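Local atomic coordinates of putative short-chain dehydrogenase/reductase (Burkholderia xenovorans, PDB entry 5IZ4), a protein that probably acts as an NAD(P)-dependent oxidoreductase of the short-chain dehydrogenase/reductase family, perhaps reducing 3-oxoacyl groups, and binds ADP in its nucleotide pocket. Residues A[196-208]-A[234-246]. Numbering follows the deposited sequence.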
ATOM      1  N   ARG A 196       7.549  -1.430 -20.443  1.00 16.95           N
ATOM      2  CA  ARG A 196       7.377  -1.237 -19.011  1.00 18.37           C
ATOM      3  C   ARG A 196       6.722   0.113 -18.764  1.00 16.61           C
ATOM      4  O   ARG A 196       6.995   1.078 -19.479  1.00 17.66           O
ATOM      5  CB  ARG A 196       8.720  -1.308 -18.285  1.00 15.63           C
ATOM      6  CG  ARG A 196       9.386  -2.677 -18.392  1.00 16.56           C
ATOM      7  CD  ARG A 196      10.766  -2.673 -17.739  1.00 16.21           C
ATOM      8  NE  ARG A 196      11.708  -1.851 -18.492  1.00 16.72           N
ATOM      9  CZ  ARG A 196      12.122  -0.647 -18.106  1.00 23.12           C
ATOM     10  NH1 ARG A 196      11.668  -0.116 -16.978  1.00 25.23           N
ATOM     11  NH2 ARG A 196      12.976   0.023 -18.859  1.00 29.34           N
ATOM     12  N   VAL A 197       5.837   0.174 -17.772  1.00 14.41           N
ATOM     13  CA  VAL A 197       5.104   1.402 -17.470  1.00 15.99           C
ATOM     14  C   VAL A 197       5.203   1.652 -15.974  1.00 17.29           C
ATOM     15  O   VAL A 197       4.811   0.793 -15.170  1.00 15.72           O
ATOM     16  CB  VAL A 197       3.630   1.332 -17.903  1.00 18.83           C
ATOM     17  CG1 VAL A 197       2.963   2.726 -17.763  1.00 16.36           C
ATOM     18  CG2 VAL A 197       3.498   0.822 -19.345  1.00 19.73           C
ATOM     19  N   ASN A 198       5.698   2.833 -15.602  1.00 16.21           N
ATOM     20  CA  ASN A 198       5.873   3.194 -14.202  1.00 16.64           C
ATOM     21  C   ASN A 198       5.434   4.636 -14.007  1.00 15.06           C
ATOM     22  O   ASN A 198       5.330   5.411 -14.961  1.00 16.21           O
ATOM     23  CB  ASN A 198       7.328   3.023 -13.752  1.00 13.48           C
ATOM     24  CG  ASN A 198       7.774   1.570 -13.772  1.00 18.85           C
ATOM     25  OD1 ASN A 198       7.339   0.763 -12.942  1.00 16.66           O
ATOM     26  ND2 ASN A 198       8.652   1.229 -14.715  1.00 14.46           N
ATOM     27  N   ALA A 199       5.157   4.992 -12.754  1.00 15.06           N
ATOM     28  CA  ALA A 199       4.798   6.361 -12.417  1.00 13.81           C
ATOM     29  C   ALA A 199       5.779   6.896 -11.386  1.00 20.77           C
ATOM     30  O   ALA A 199       6.384   6.129 -10.626  1.00 19.05           O
ATOM     31  CB  ALA A 199       3.356   6.476 -11.877  1.00 15.74           C
ATOM     32  N   LEU A 200       5.949   8.220 -11.387  1.00 17.15           N
ATOM     33  CA  LEU A 200       6.758   8.906 -10.383  1.00 20.58           C
ATOM     34  C   LEU A 200       5.843   9.770  -9.527  1.00 19.72           C
ATOM     35  O   LEU A 200       4.926  10.404 -10.046  1.00 18.29           O
ATOM     36  CB  LEU A 200       7.827   9.794 -11.032  1.00 22.83           C
ATOM     37  CG  LEU A 200       8.699   9.144 -12.097  1.00 27.66           C
ATOM     38  CD1 LEU A 200       9.830  10.064 -12.544  1.00 23.33           C
ATOM     39  CD2 LEU A 200       9.244   7.878 -11.537  1.00 24.63           C
ATOM     40  N   ALA A 201       6.093   9.815  -8.213  1.00 16.96           N
ATOM     41  CA  ALA A 201       5.257  10.605  -7.309  1.00 14.63           C
ATOM     42  C   ALA A 201       6.151  11.594  -6.572  1.00 21.12           C
ATOM     43  O   ALA A 201       6.564  11.346  -5.427  1.00 15.51           O
ATOM     44  CB  ALA A 201       4.479   9.720  -6.335  1.00 20.16           C
ATOM     45  N   PRO A 202       6.468  12.723  -7.197  1.00 19.34           N
ATOM     46  CA  PRO A 202       7.254  13.754  -6.518  1.00 18.73           C
ATOM     47  C   PRO A 202       6.447  14.417  -5.415  1.00 20.27           C
ATOM     48  O   PRO A 202       5.216  14.512  -5.480  1.00 19.97           O
ATOM     49  CB  PRO A 202       7.574  14.766  -7.631  1.00 20.64           C
ATOM     50  CG  PRO A 202       7.102  14.152  -8.903  1.00 28.05           C
ATOM     51  CD  PRO A 202       6.077  13.121  -8.559  1.00 16.58           C
ATOM     52  N   GLY A 203       7.164  14.890  -4.403  1.00 18.97           N
ATOM     53  CA  GLY A 203       6.585  15.783  -3.421  1.00 20.71           C
ATOM     54  C   GLY A 203       6.809  17.224  -3.830  1.00 25.94           C
ATOM     55  O   GLY A 203       6.408  17.624  -4.926  1.00 27.77           O
ATOM     56  N   MET A 204       7.450  18.010  -2.964  1.00 24.61           N
ATOM     57  CA  MET A 204       7.674  19.424  -3.243  1.00 26.83           C
ATOM     58  C   MET A 204       8.789  19.579  -4.267  1.00 29.17           C
ATOM     59  O   MET A 204       9.870  19.005  -4.107  1.00 29.66           O
ATOM     60  CB  MET A 204       8.031  20.173  -1.958  1.00 30.33           C
ATOM     61  CG  MET A 204       6.959  20.120  -0.881  1.00 37.70           C
ATOM     62  SD  MET A 204       5.393  20.780  -1.488  1.00 42.25           S
ATOM     63  CE  MET A 204       4.400  19.283  -1.562  1.00 49.56           C
ATOM     64  N   VAL A 205       8.526  20.346  -5.323  1.00 26.39           N
ATOM     65  CA  VAL A 205       9.508  20.583  -6.377  1.00 25.57           C
ATOM     66  C   VAL A 205       9.609  22.083  -6.617  1.00 28.21           C
ATOM     67  O   VAL A 205       8.596  22.756  -6.855  1.00 28.39           O
ATOM     68  CB  VAL A 205       9.152  19.840  -7.681  1.00 25.98           C
ATOM     69  CG1 VAL A 205      10.188  20.132  -8.758  1.00 28.32           C
ATOM     70  CG2 VAL A 205       9.066  18.343  -7.438  1.00 26.88           C
ATOM     71  N   ASP A 206      10.826  22.610  -6.567  1.00 23.13           N
ATOM     72  CA  ASP A 206      11.053  24.035  -6.797  1.00 28.40           C
ATOM     73  C   ASP A 206      11.556  24.241  -8.223  1.00 40.23           C
ATOM     74  O   ASP A 206      12.687  23.866  -8.548  1.00 41.72           O
ATOM     75  CB  ASP A 206      12.039  24.597  -5.779  1.00 37.25           C
ATOM     76  CG  ASP A 206      12.263  26.084  -5.949  1.00 43.81           C
ATOM     77  OD1 ASP A 206      11.417  26.756  -6.583  1.00 46.17           O
ATOM     78  OD2 ASP A 206      13.286  26.580  -5.440  1.00 45.81           O
ATOM     79  N   ASP A 207      10.718  24.857  -9.063  1.00 42.71           N
ATOM     80  CA  ASP A 207      11.066  25.107 -10.457  0.54 49.29           C
ATOM     81  C   ASP A 207      11.936  26.347 -10.644  1.00 55.35           C
ATOM     82  O   ASP A 207      12.301  26.659 -11.784  1.00 56.61           O
ATOM     83  CB  ASP A 207       9.793  25.237 -11.299  0.54 50.52           C
ATOM     84  CG  ASP A 207       8.947  23.977 -11.271  0.54 51.32           C
ATOM     85  OD1 ASP A 207       9.317  22.997 -11.947  0.54 51.78           O
ATOM     86  OD2 ASP A 207       7.908  23.967 -10.577  0.54 54.14           O
ATOM     87  N   GLY A 208      12.278  27.053  -9.568  1.00 57.39           N
ATOM     88  CA  GLY A 208      13.140  28.222  -9.650  1.00 62.20           C
ATOM     89  C   GLY A 208      12.500  29.446 -10.278  1.00 72.51           C
ATOM     90  O   GLY A 208      11.289  29.651 -10.180  1.00 78.40           O
ATOM     91  N   ARG A 234      14.635  19.522   2.895  1.00 21.88           N
ATOM     92  CA  ARG A 234      14.985  20.006   1.566  1.00 21.14           C
ATOM     93  C   ARG A 234      13.746  19.923   0.691  1.00 23.09           C
ATOM     94  O   ARG A 234      12.749  19.285   1.045  1.00 22.72           O
ATOM     95  CB  ARG A 234      16.115  19.176   0.940  1.00 20.33           C
ATOM     96  CG  ARG A 234      15.666  17.750   0.609  1.00 19.18           C
ATOM     97  CD  ARG A 234      16.815  16.845   0.175  1.00 21.43           C
ATOM     98  NE  ARG A 234      17.486  17.326  -1.040  1.00 23.15           N
ATOM     99  CZ  ARG A 234      17.071  17.076  -2.283  1.00 21.97           C
ATOM    100  NH1 ARG A 234      15.968  16.366  -2.503  1.00 17.89           N
ATOM    101  NH2 ARG A 234      17.756  17.551  -3.315  1.00 23.38           N
ATOM    102  N   VAL A 235      13.834  20.562  -0.476  1.00 23.30           N
ATOM    103  CA  VAL A 235      12.881  20.350  -1.561  1.00 20.10           C
ATOM    104  C   VAL A 235      13.625  19.740  -2.743  1.00 26.65           C
ATOM    105  O   VAL A 235      14.853  19.798  -2.833  1.00 29.90           O
ATOM    106  CB  VAL A 235      12.177  21.653  -1.976  1.00 28.20           C
ATOM    107  CG1 VAL A 235      11.460  22.238  -0.787  1.00 27.69           C
ATOM    108  CG2 VAL A 235      13.190  22.649  -2.533  1.00 28.68           C
ATOM    109  N   SER A 236      12.866  19.152  -3.662  1.00 23.34           N
ATOM    110  CA  SER A 236      13.458  18.590  -4.871  1.00 24.18           C
ATOM    111  C   SER A 236      13.592  19.656  -5.949  1.00 25.60           C
ATOM    112  O   SER A 236      12.807  20.603  -6.015  1.00 24.82           O
ATOM    113  CB  SER A 236      12.613  17.438  -5.420  1.00 23.56           C
ATOM    114  OG  SER A 236      12.667  16.314  -4.562  1.00 20.70           O
ATOM    115  N   ARG A 237      14.597  19.495  -6.792  1.00 24.79           N
ATOM    116  CA  ARG A 237      14.680  20.265  -8.020  1.00 23.25           C
ATOM    117  C   ARG A 237      14.320  19.366  -9.192  1.00 23.49           C
ATOM    118  O   ARG A 237      14.392  18.139  -9.084  1.00 20.81           O
ATOM    119  CB  ARG A 237      16.079  20.866  -8.193  1.00 28.21           C
ATOM    120  CG  ARG A 237      16.293  22.049  -7.244  1.00 46.11           C
ATOM    121  CD  ARG A 237      17.720  22.554  -7.231  1.00 59.14           C
ATOM    122  NE  ARG A 237      17.958  23.578  -8.244  1.00 66.88           N
ATOM    123  CZ  ARG A 237      17.667  24.867  -8.086  1.00 73.44           C
ATOM    124  NH1 ARG A 237      17.112  25.295  -6.960  1.00 74.80           N
ATOM    125  NH2 ARG A 237      17.928  25.728  -9.059  1.00 77.05           N
ATOM    126  N   PRO A 238      13.859  19.932 -10.311  1.00 22.17           N
ATOM    127  CA  PRO A 238      13.383  19.070 -11.406  1.00 25.00           C
ATOM    128  C   PRO A 238      14.399  18.040 -11.868  1.00 21.40           C
ATOM    129  O   PRO A 238      14.000  16.924 -12.221  1.00 21.16           O
ATOM    130  CB  PRO A 238      13.050  20.073 -12.516  1.00 23.23           C
ATOM    131  CG  PRO A 238      12.696  21.316 -11.791  1.00 27.43           C
ATOM    132  CD  PRO A 238      13.581  21.353 -10.568  1.00 24.14           C
ATOM    133  N   ALA A 239      15.696  18.371 -11.846  1.00 24.89           N
ATOM    134  CA  ALA A 239      16.730  17.448 -12.317  1.00 23.93           C
ATOM    135  C   ALA A 239      16.684  16.097 -11.609  1.00 23.33           C
ATOM    136  O   ALA A 239      16.979  15.067 -12.229  1.00 20.62           O
ATOM    137  CB  ALA A 239      18.107  18.087 -12.145  1.00 23.81           C
ATOM    138  N   GLU A 240      16.326  16.059 -10.322  1.00 22.03           N
ATOM    139  CA  GLU A 240      16.260  14.792  -9.584  0.51 19.59           C
ATOM    140  C   GLU A 240      15.167  13.885 -10.130  1.00 20.62           C
ATOM    141  O   GLU A 240      15.302  12.655 -10.146  1.00 18.42           O
ATOM    142  CB  GLU A 240      15.982  15.044  -8.102  0.51 19.81           C
ATOM    143  CG  GLU A 240      16.938  15.954  -7.385  0.51 18.33           C
ATOM    144  CD  GLU A 240      16.340  16.452  -6.084  0.51 17.65           C
ATOM    145  OE1 GLU A 240      15.521  15.715  -5.495  0.51 18.10           O
ATOM    146  OE2 GLU A 240      16.661  17.587  -5.669  0.51 22.48           O
ATOM    147  N   ILE A 241      14.042  14.480 -10.531  1.00 20.49           N
ATOM    148  CA  ILE A 241      12.955  13.678 -11.074  1.00 17.38           C
ATOM    149  C   ILE A 241      13.333  13.168 -12.458  1.00 19.34           C
ATOM    150  O   ILE A 241      12.992  12.039 -12.834  1.00 19.31           O
ATOM    151  CB  ILE A 241      11.648  14.495 -11.102  1.00 19.69           C
ATOM    152  CG1 ILE A 241      11.409  15.152  -9.739  1.00 20.57           C
ATOM    153  CG2 ILE A 241      10.469  13.583 -11.469  1.00 18.53           C
ATOM    154  CD1 ILE A 241      11.373  14.163  -8.557  1.00 21.51           C
ATOM    155  N   ALA A 242      14.048  13.998 -13.232  1.00 20.84           N
ATOM    156  CA  ALA A 242      14.607  13.563 -14.509  1.00 20.25           C
ATOM    157  C   ALA A 242      15.559  12.385 -14.325  1.00 20.91           C
ATOM    158  O   ALA A 242      15.534  11.437 -15.117  1.00 18.63           O
ATOM    159  CB  ALA A 242      15.332  14.727 -15.186  1.00 19.36           C
ATOM    160  N   GLU A 243      16.410  12.430 -13.293  1.00 19.67           N
ATOM    161  CA  GLU A 243      17.313  11.304 -13.038  1.00 16.14           C
ATOM    162  C   GLU A 243      16.532  10.021 -12.805  1.00 19.11           C
ATOM    163  O   GLU A 243      16.919   8.951 -13.288  1.00 20.69           O
ATOM    164  CB  GLU A 243      18.214  11.570 -11.821  1.00 20.72           C
ATOM    165  CG  GLU A 243      19.389  12.509 -12.033  1.00 30.93           C
ATOM    166  CD  GLU A 243      20.444  11.991 -13.015  1.00 24.43           C
ATOM    167  OE1 GLU A 243      21.122  12.840 -13.618  1.00 36.25           O
ATOM    168  OE2 GLU A 243      20.607  10.760 -13.170  1.00 31.06           O
ATOM    169  N   LEU A 244      15.442  10.106 -12.042  1.00 16.49           N
ATOM    170  CA  LEU A 244      14.619   8.931 -11.791  1.00 15.40           C
ATOM    171  C   LEU A 244      13.963   8.431 -13.078  1.00 20.89           C
ATOM    172  O   LEU A 244      13.911   7.221 -13.324  1.00 19.43           O
ATOM    173  CB  LEU A 244      13.579   9.272 -10.723  1.00 19.49           C
ATOM    174  CG  LEU A 244      12.626   8.228 -10.144  1.00 28.16           C
ATOM    175  CD1 LEU A 244      13.366   7.051  -9.526  1.00 24.01           C
ATOM    176  CD2 LEU A 244      11.739   8.898  -9.103  1.00 27.71           C
ATOM    177  N   ALA A 245      13.469   9.340 -13.923  1.00 18.21           N
ATOM    178  CA  ALA A 245      12.880   8.901 -15.182  1.00 16.28           C
ATOM    179  C   ALA A 245      13.924   8.227 -16.061  1.00 19.97           C
ATOM    180  O   ALA A 245      13.642   7.210 -16.711  1.00 17.49           O
ATOM    181  CB  ALA A 245      12.250  10.086 -15.923  1.00 16.58           C
ATOM    182  N   TRP A 246      15.130   8.797 -16.108  1.00 18.61           N
ATOM    183  CA  TRP A 246      16.218   8.190 -16.872  1.00 20.97           C
ATOM    184  C   TRP A 246      16.603   6.829 -16.299  1.00 24.59           C
ATOM    185  O   TRP A 246      16.778   5.861 -17.052  1.00 18.21           O
ATOM    186  CB  TRP A 246      17.434   9.122 -16.905  1.00 20.12           C
ATOM    187  CG  TRP A 246      18.688   8.414 -17.352  1.00 22.81           C
ATOM    188  CD1 TRP A 246      19.755   8.046 -16.574  1.00 22.60           C
ATOM    189  CD2 TRP A 246      18.976   7.943 -18.673  1.00 24.86           C
ATOM    190  NE1 TRP A 246      20.693   7.392 -17.338  1.00 27.15           N
ATOM    191  CE2 TRP A 246      20.235   7.311 -18.629  1.00 25.98           C
ATOM    192  CE3 TRP A 246      18.289   7.989 -19.887  1.00 20.76           C
ATOM    193  CZ2 TRP A 246      20.823   6.742 -19.754  1.00 30.92           C
ATOM    194  CZ3 TRP A 246      18.874   7.421 -21.004  1.00 26.36           C
ATOM    195  CH2 TRP A 246      20.127   6.799 -20.931  1.00 29.24           C
TER
HETATM  196  O   HOH W   1       9.796  16.215  -3.961  1.00 21.18           O
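In this Rossmann-fold short-chain dehydrogenase/reductase, Leu200 and Pro202 of strand 195-202 pack on Ile241, Leu244 and Ala245 of helix 238-250, and the loops beyond the strand and before the helix meet in a single beta bridge. The axes of 196-202 and 238-246 run nearly antiparallel (162°), 9.8 Å apart at their closest. Leu200 splits its branches: CD2 meets Leu244 CD2 tip to tip at 3.6 Å, while CD1 lies 3.7 Å from CG2 of Ile241, the two side chains passing in opposite directions. Ile241 CD1 reaches Pro202 CB, and the same side chain packs on Ile26 of the ADP site. Two backbone hydrogen bonds flank Val205: Ser236 N donates to Met204 O, and Asp206 N gives a straighter bond to Ser236 O (168°). A water donates to Met204 O and bonds Ser236 OG, tying that hydroxyl to the bridge. Val205 CG1, trans to the backbone N (chi1 179°), lies over the face of the Pro238 ring, 4.0 Å from CD. Asp207 touches the bound ADP. In one of two Glu240 conformers, Arg234 holds the carboxylate in an end-on salt bridge, NH1 to OE1 and NH2 to OE2 (2.6 Å), and Arg237 N meets OE2 from the opposite face.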